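Transcriptional regulator, BadM/Rrf2 family (Thermincola potens, PDB 4CIC) probably binds DNA as an Rrf2-family transcription factor of the IscR type, linked to the regulation of iron-sulfur cluster biogenesis. Local coordinates at residues F19-H24 with G28-K33. The protein carries 3 engineered substitutions. Residues are numbered along the deposited sequence; the frame is centred on the assembly and turned at random.
Sequences FDLAQH and GPVSLK
G28 N donates to H24 O (3.0 Å), a bond that bridges the first part of the loop between helix 9-23 and helix 32-39. G28 suits the turn because its positive phi of 114° would jam a side chain against the preceding carbonyl. Two residues beyond G28, V30 turns both methyls toward the helix. CG1 comes obliquely against H24, 3.9 Å from H24 CG, while CG2 meets L21 CD2 at 3.8 Å; a beta-branched residue can thus touch two side chains three residues apart, about one helical turn. The imidazole is fixed by a nearly straight bond from H24 ND1 to D20 O (2.8 Å, 172°), the acceptor lying in the ring plane. With CG beside the backbone N (chi1 -66°), the ring folds back along its own helix to reach that carbonyl. Replacing the histidine by alanine would keep CB beside V30 CG1 but would probably lose the ring's share of that contact and leave D20 O without its side-chain donor. The D20 carboxylate, meanwhile, forms a salt bridge with R38 and a hydrogen bond with Q39. Apolar packing by V30 and directed polar bonds of H24, G28 and D20 together tie the end region of helix 9-23 to the loop and to helix 32-39 of the helix-turn-helix family domain.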
# COMPACT_ATOMS: atom_id res chain seq x y z
N PHE A 19 6.64 -6.49 -17.95
CA PHE A 19 7.32 -7.76 -17.72
C PHE A 19 7.25 -8.64 -18.98
O PHE A 19 8.22 -9.31 -19.33
CB PHE A 19 6.78 -8.50 -16.49
CG PHE A 19 7.51 -9.79 -16.22
CD1 PHE A 19 8.85 -9.77 -15.86
CD2 PHE A 19 6.87 -11.00 -16.38
CE1 PHE A 19 9.55 -10.97 -15.65
CE2 PHE A 19 7.56 -12.19 -16.17
CZ PHE A 19 8.90 -12.17 -15.79
N ASP A 20 6.10 -8.65 -19.64
CA ASP A 20 5.99 -9.42 -20.89
C ASP A 20 7.02 -8.90 -21.90
O ASP A 20 7.73 -9.70 -22.56
CB ASP A 20 4.56 -9.33 -21.44
CG ASP A 20 4.35 -10.17 -22.70
OD1 ASP A 20 4.87 -9.81 -23.77
OD2 ASP A 20 3.64 -11.21 -22.61
N LEU A 21 7.14 -7.58 -22.03
CA LEU A 21 8.21 -7.05 -22.88
C LEU A 21 9.62 -7.46 -22.43
O LEU A 21 10.48 -7.78 -23.25
CB LEU A 21 8.11 -5.52 -22.98
CG LEU A 21 6.88 -5.01 -23.73
CD1 LEU A 21 6.73 -3.50 -23.55
CD2 LEU A 21 7.07 -5.33 -25.23
N ALA A 22 9.85 -7.50 -21.12
CA ALA A 22 11.15 -7.96 -20.61
C ALA A 22 11.44 -9.40 -21.03
O ALA A 22 12.59 -9.75 -21.39
CB ALA A 22 11.22 -7.82 -19.06
N GLN A 23 10.41 -10.24 -20.98
CA GLN A 23 10.53 -11.65 -21.37
C GLN A 23 10.83 -11.82 -22.84
O GLN A 23 11.33 -12.87 -23.24
CB GLN A 23 9.24 -12.42 -21.06
CG GLN A 23 9.07 -12.61 -19.55
CD GLN A 23 7.84 -13.43 -19.18
OE1 GLN A 23 6.70 -13.00 -19.40
NE2 GLN A 23 8.06 -14.61 -18.61
N HIS A 24 10.54 -10.80 -23.63
CA HIS A 24 10.80 -10.90 -25.08
C HIS A 24 11.91 -9.97 -25.56
O HIS A 24 12.12 -9.84 -26.77
CB HIS A 24 9.50 -10.61 -25.85
CG HIS A 24 8.45 -11.66 -25.64
ND1 HIS A 24 7.57 -11.63 -24.58
CD2 HIS A 24 8.15 -12.77 -26.35
CE1 HIS A 24 6.77 -12.68 -24.65
NE2 HIS A 24 7.10 -13.39 -25.71
N GLY A 28 13.32 -9.63 -29.55
CA GLY A 28 12.93 -8.49 -30.35
C GLY A 28 11.48 -8.08 -30.19
O GLY A 28 10.78 -8.55 -29.30
N PRO A 29 11.01 -7.17 -31.06
CA PRO A 29 9.66 -6.60 -31.00
C PRO A 29 8.52 -7.59 -31.02
O PRO A 29 8.57 -8.59 -31.73
CB PRO A 29 9.59 -5.73 -32.25
CG PRO A 29 10.75 -6.12 -33.08
CD PRO A 29 11.80 -6.59 -32.15
N VAL A 30 7.50 -7.31 -30.21
CA VAL A 30 6.27 -8.09 -30.25
C VAL A 30 5.08 -7.16 -30.43
O VAL A 30 5.15 -5.97 -30.13
CB VAL A 30 6.10 -8.95 -28.99
CG1 VAL A 30 7.21 -10.00 -28.92
CG2 VAL A 30 6.09 -8.07 -27.74
N SER A 31 3.98 -7.71 -30.92
CA SER A 31 2.79 -6.90 -31.15
C SER A 31 2.04 -6.69 -29.84
O SER A 31 2.12 -7.50 -28.92
CB SER A 31 1.87 -7.57 -32.16
OG SER A 31 1.36 -8.78 -31.63
N LEU A 32 1.28 -5.60 -29.76
CA LEU A 32 0.43 -5.39 -28.59
C LEU A 32 -0.61 -6.50 -28.46
O LEU A 32 -0.91 -6.93 -27.35
CB LEU A 32 -0.25 -4.02 -28.62
CG LEU A 32 0.68 -2.85 -28.31
CD1 LEU A 32 -0.11 -1.61 -27.92
CD2 LEU A 32 1.66 -3.23 -27.20
N LYS A 33 -1.15 -6.96 -29.58
CA LYS A 33 -2.11 -8.06 -29.54
C LYS A 33 -1.53 -9.29 -28.85
O LYS A 33 -2.22 -9.95 -28.06
CB LYS A 33 -2.58 -8.43 -30.95
CG LYS A 33 -3.53 -9.61 -30.96
CD LYS A 33 -3.83 -10.09 -32.38
CE LYS A 33 -4.67 -11.35 -32.36
NZ LYS A 33 -5.01 -11.82 -33.74